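Local coordinates for protein ornithine aminotransferase (Plasmodium falciparum, PDB 3LG0) that transfers the delta-amino group of ornithine to 2-oxoglutarate as a homodimeric, pyridoxal phosphate-dependent aminotransferase, probably with a very narrow substrate range, at residues E94-L97 with T98-G102; I274-D278 with D279-V283. All blocks are in the same frame, centred on the assembly; numbering follows the deposited sequence.

Interaction 1: E94-L97 with T98-G102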
loop_
_atom_site.group_PDB
_atom_site.type_symbol
_atom_site.label_atom_id
_atom_site.label_comp_id
_atom_site.label_asym_id
_atom_site.label_seq_id
_atom_site.Cartn_x
_atom_site.Cartn_y
_atom_site.Cartn_z
ATOM N N GLU A 94 3.591 18.260 -0.884
ATOM C CA GLU A 94 3.110 18.606 0.464
ATOM C C GLU A 94 2.661 20.052 0.561
ATOM O O GLU A 94 1.623 20.357 1.170
ATOM C CB GLU A 94 4.172 18.317 1.527
ATOM C CG GLU A 94 4.547 16.856 1.641
ATOM C CD GLU A 94 5.725 16.621 2.570
ATOM O OE1 GLU A 94 6.546 17.547 2.743
ATOM O OE2 GLU A 94 5.841 15.510 3.121
ATOM N N ARG A 95 3.456 20.937 -0.038
ATOM C CA ARG A 95 3.122 22.357 -0.116
ATOM C C ARG A 95 1.829 22.541 -0.885
ATOM O O ARG A 95 0.933 23.233 -0.429
ATOM C CB ARG A 95 4.250 23.134 -0.792
ATOM C CG ARG A 95 4.020 24.635 -0.875
ATOM C CD ARG A 95 5.269 25.346 -1.359
ATOM N NE ARG A 95 5.712 24.858 -2.662
ATOM C CZ ARG A 95 6.845 25.222 -3.257
ATOM N NH1 ARG A 95 7.667 26.079 -2.663
ATOM N NH2 ARG A 95 7.158 24.732 -4.448
ATOM N N TYR A 96 1.733 21.917 -2.056
ATOM C CA TYR A 96 0.507 21.982 -2.853
ATOM C C TYR A 96 -0.739 21.564 -2.058
ATOM O O TYR A 96 -1.731 22.292 -2.034
ATOM C CB TYR A 96 0.630 21.147 -4.135
ATOM C CG TYR A 96 -0.639 21.163 -4.939
ATOM C CD1 TYR A 96 -0.869 22.147 -5.896
ATOM C CD2 TYR A 96 -1.631 20.219 -4.718
ATOM C CE1 TYR A 96 -2.053 22.185 -6.615
ATOM C CE2 TYR A 96 -2.811 20.243 -5.436
ATOM C CZ TYR A 96 -3.020 21.230 -6.383
ATOM O OH TYR A 96 -4.200 21.252 -7.098
ATOM N N LEU A 97 -0.689 20.412 -1.387
ATOM C CA LEU A 97 -1.888 19.901 -0.711
ATOM C C LEU A 97 -2.292 20.707 0.504
ATOM O O LEU A 97 -3.478 20.890 0.754
ATOM C CB LEU A 97 -1.720 18.440 -0.273
ATOM C CG LEU A 97 -1.772 17.340 -1.324
ATOM C CD1 LEU A 97 -1.437 16.008 -0.661
ATOM C CD2 LEU A 97 -3.133 17.283 -1.988
ATOM N N THR A 98 -1.307 21.147 1.284
ATOM C CA THR A 98 -1.600 21.883 2.511
ATOM C C THR A 98 -2.250 23.214 2.157
ATOM O O THR A 98 -3.250 23.610 2.768
ATOM C CB THR A 98 -0.338 22.130 3.371
ATOM O OG1 THR A 98 0.712 22.646 2.542
ATOM C CG2 THR A 98 0.136 20.835 4.038
ATOM N N ASN A 99 -1.679 23.897 1.165
ATOM C CA ASN A 99 -2.251 25.158 0.682
ATOM C C ASN A 99 -3.666 24.972 0.150
ATOM O O ASN A 99 -4.577 25.687 0.545
ATOM C CB ASN A 99 -1.356 25.815 -0.370
ATOM C CG ASN A 99 -0.046 26.367 0.229
ATOM O OD1 ASN A 99 0.050 26.625 1.439
ATOM N ND2 ASN A 99 0.967 26.550 -0.623
ATOM N N LEU A 100 -3.849 23.982 -0.717
ATOM C CA LEU A 100 -5.161 23.685 -1.275
ATOM C C LEU A 100 -6.254 23.479 -0.237
ATOM O O LEU A 100 -7.355 24.022 -0.374
ATOM C CB LEU A 100 -5.081 22.460 -2.182
ATOM C CG LEU A 100 -6.373 22.070 -2.906
ATOM C CD1 LEU A 100 -6.925 23.236 -3.738
ATOM C CD2 LEU A 100 -6.122 20.856 -3.785
ATOM N N PHE A 101 -5.956 22.697 0.801
ATOM C CA PHE A 101 -6.992 22.285 1.749
ATOM C C PHE A 101 -7.003 23.124 3.012
ATOM O O PHE A 101 -7.955 23.066 3.796
ATOM C CB PHE A 101 -6.854 20.793 2.102
ATOM C CG PHE A 101 -7.253 19.865 0.979
ATOM C CD1 PHE A 101 -8.579 19.524 0.778
ATOM C CD2 PHE A 101 -6.299 19.353 0.118
ATOM C CE1 PHE A 101 -8.947 18.671 -0.262
ATOM C CE2 PHE A 101 -6.653 18.509 -0.919
ATOM C CZ PHE A 101 -7.985 18.167 -1.113
ATOM N N GLY A 102 -5.938 23.891 3.213
ATOM C CA GLY A 102 -5.853 24.770 4.357
ATOM C C GLY A 102 -5.512 24.067 5.656
ATOM O O GLY A 102 -6.179 24.260 6.676
#
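Thr98 turns its hydroxyl back onto the preceding turn of helix 88-101, where OG1 lies 2.8 Å from Glu94 O and 3.0 Å from Arg95 O. A chi1 of 48° sets OG1 between its own backbone N and carbonyl carbon, facing both carbonyls. Glu94 O accepts the helical bond from Thr98 N, and the same i to i+4 pattern runs on through Asn99, Leu100 and Phe101. One residue further, Arg95 and Asn99 lie alongside each other, their guanidinium and amide planes 20° apart. What touches, however, is the aliphatic part of the arginine, CG being 3.6 Å from Asn99 ND2.

The next two pairs are apolar. Tyr96 swings CG away from its backbone N (chi1 178°), which carries the ring along the helix until CE2 meets Leu100 CD2 at 3.8 Å; the methyl approaches obliquely and also lies near the phenol OH. Leu97 and Phe101 run side by side as well, with Leu97 CD2 3.9 Å from Phe101 CE2. Leu97 O sits at the edge of the phenylalanine ring, in its plane and 3.3 Å from CD2, while Leu100 CG lies above the rim of one face.

Helix 297-312 packs against Tyr96, Leu97 and Leu100, and Val106 of strand 105-109 against Glu94, Leu97 and Thr98. Arg95, Thr98 and Asn99 meet Tyr20 of the second subunit. Gly102, with positive phi, takes the chain out of the helix. The chemistry thus varies around this last turn: hydrocarbon and aromatic groups pack the helix against its own subunit, while the hydroxyl of the buried Thr98, a residue in contact with both Val106 and Tyr20 of the second subunit, can be satisfied within the helix by a main-chain carbonyl.

Interaction 2: I274-D278 with D279-V283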
loop_
_atom_site.group_PDB
_atom_site.type_symbol
_atom_site.label_atom_id
_atom_site.label_comp_id
_atom_site.label_asym_id
_atom_site.label_seq_id
_atom_site.Cartn_x
_atom_site.Cartn_y
_atom_site.Cartn_z
ATOM N N ILE A 274 -2.927 12.146 5.228
ATOM C CA ILE A 274 -3.555 12.734 6.373
ATOM C C ILE A 274 -3.186 14.223 6.424
ATOM O O ILE A 274 -2.017 14.593 6.293
ATOM C CB ILE A 274 -3.127 12.025 7.663
ATOM C CG1 ILE A 274 -3.713 10.619 7.711
ATOM C CG2 ILE A 274 -3.602 12.786 8.875
ATOM C CD1 ILE A 274 -3.084 9.746 8.802
ATOM N N LEU A 275 -4.190 15.079 6.603
ATOM C CA LEU A 275 -3.945 16.515 6.752
ATOM C C LEU A 275 -4.345 16.930 8.149
ATOM O O LEU A 275 -5.402 16.527 8.652
ATOM C CB LEU A 275 -4.779 17.326 5.768
ATOM C CG LEU A 275 -4.521 17.180 4.283
ATOM C CD1 LEU A 275 -5.850 17.372 3.544
ATOM C CD2 LEU A 275 -3.486 18.198 3.825
ATOM N N ALA A 276 -3.517 17.755 8.766
ATOM C CA ALA A 276 -3.786 18.218 10.118
ATOM C C ALA A 276 -2.928 19.451 10.374
ATOM O O ALA A 276 -1.962 19.703 9.650
ATOM C CB ALA A 276 -3.472 17.107 11.128
ATOM N N ASN A 277 -3.281 20.224 11.392
ATOM C CA ASN A 277 -2.474 21.387 11.753
ATOM C C ASN A 277 -1.327 21.018 12.679
ATOM O O ASN A 277 -1.296 19.911 13.205
ATOM C CB ASN A 277 -3.350 22.464 12.380
ATOM C CG ASN A 277 -4.238 23.129 11.376
ATOM O OD1 ASN A 277 -3.842 23.351 10.228
ATOM N ND2 ASN A 277 -5.455 23.455 11.791
ATOM N N ASP A 278 -0.403 21.953 12.884
ATOM C CA ASP A 278 0.793 21.699 13.710
ATOM C C ASP A 278 0.522 21.131 15.108
ATOM O O ASP A 278 1.220 20.221 15.547
ATOM C CB ASP A 278 1.672 22.942 13.800
ATOM C CG ASP A 278 2.491 23.166 12.547
ATOM O OD1 ASP A 278 2.668 22.207 11.775
ATOM O OD2 ASP A 278 2.968 24.296 12.334
ATOM N N ASP A 279 -0.499 21.635 15.792
ATOM C CA ASP A 279 -0.790 21.158 17.142
ATOM C C ASP A 279 -1.098 19.664 17.231
ATOM O O ASP A 279 -0.807 19.035 18.251
ATOM C CB ASP A 279 -1.877 21.994 17.839
ATOM C CG ASP A 279 -3.152 22.122 17.018
ATOM O OD1 ASP A 279 -3.065 22.476 15.822
ATOM O OD2 ASP A 279 -4.250 21.891 17.579
ATOM N N VAL A 280 -1.694 19.090 16.184
ATOM C CA VAL A 280 -1.889 17.643 16.150
ATOM C C VAL A 280 -0.734 16.918 15.455
ATOM O O VAL A 280 -0.182 15.976 16.007
ATOM C CB VAL A 280 -3.247 17.218 15.520
ATOM C CG1 VAL A 280 -4.414 17.741 16.345
ATOM C CG2 VAL A 280 -3.350 17.725 14.118
ATOM N N MET A 281 -0.346 17.364 14.263
ATOM C CA MET A 281 0.657 16.625 13.486
ATOM C C MET A 281 2.019 16.490 14.172
ATOM O O MET A 281 2.655 15.452 14.064
ATOM C CB MET A 281 0.825 17.230 12.098
ATOM C CG MET A 281 1.577 16.331 11.128
ATOM S SD MET A 281 0.577 14.962 10.469
ATOM C CE MET A 281 -0.190 15.768 9.062
ATOM N N LEU A 282 2.468 17.530 14.874
ATOM C CA LEU A 282 3.820 17.523 15.430
ATOM C C LEU A 282 3.953 16.571 16.610
ATOM O O LEU A 282 5.034 16.389 17.174
ATOM C CB LEU A 282 4.252 18.930 15.813
ATOM C CG LEU A 282 4.537 19.806 14.596
ATOM C CD1 LEU A 282 4.728 21.271 15.003
ATOM C CD2 LEU A 282 5.746 19.251 13.837
ATOM N N VAL A 283 2.834 15.966 16.969
ATOM C CA VAL A 283 2.775 14.978 18.022
ATOM C C VAL A 283 3.547 13.729 17.589
ATOM O O VAL A 283 4.024 12.961 18.424
ATOM C CB VAL A 283 1.287 14.677 18.332
ATOM C CG1 VAL A 283 0.977 13.187 18.279
ATOM C CG2 VAL A 283 0.855 15.343 19.646
HETATM O O HOH W 1 -5.712 23.666 15.112
#
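Asn277 O receives the straight bond from Met281 N (2.9 Å, 173° at the hydrogen) that starts the short helix 278-281, directly after strand 272-276. Val280 N makes a weaker, more bent bond to the same carbonyl, and Leu282 N continues the pattern to Asp278 O at 3.0 Å. Asn277 is the N-cap residue but does not cap with its own side chain; Asp278 N is instead bonded to Asp104 OD2.

Met281 reaches back to the strand. Its chain bends at chi2 (77°) and again at chi3, folding the terminal methyl toward the strand backbone, where CE lies 3.5 Å from Ile274 O and 4.1 Å from Ala276 CB. Asp278 and Leu282 run in the same direction, and Leu282 CD1 lies against the carboxylate stem, 3.7 Å from Asp278 CB. The carboxylate itself is engaged elsewhere, with OD1 in a salt bridge to Lys105, while Asn277 OD1 accepts from the backbone N of Asp104. Asn277 ND2 has a weak bond to a water, which donates to Asp279 OD1 at 3.0 Å; that same oxygen approaches Asn277 CB.

The strand bonds through its backbone to Leu107 and Lys105 and to Ile258, and Met281 and Leu282 also pack against Ala22 and His23 of the second subunit. The arrangement is a strand-to-helix turn at the end of an antiparallel strand in the mixed, seven-stranded central sheet of the large domain, a hallmark of fold type I pyridoxal phosphate enzymes.

Overall arrangement
Two ways of leaving a secondary structure are joined here by a common neighbour, strand 105-109: the last turn of helix 88-101 packs on it, and strand 272-276 pairs with it. Interaction 1 ends a helix, while interaction 2 begins one. Their centres lie about 13 Å apart, and they meet directly where Leu275 CD1 packs 3.8 Å from Phe101 CG. Both combine buried residues with more exposed ones, and both reach the second subunit. Polar groups differ with place: in 94-102 a hydroxyl turns to carbonyls of its own helix, whereas in 274-283 an amide is tied to Asp104, just before strand 105-109, and a carboxylate to Lys105, its first residue.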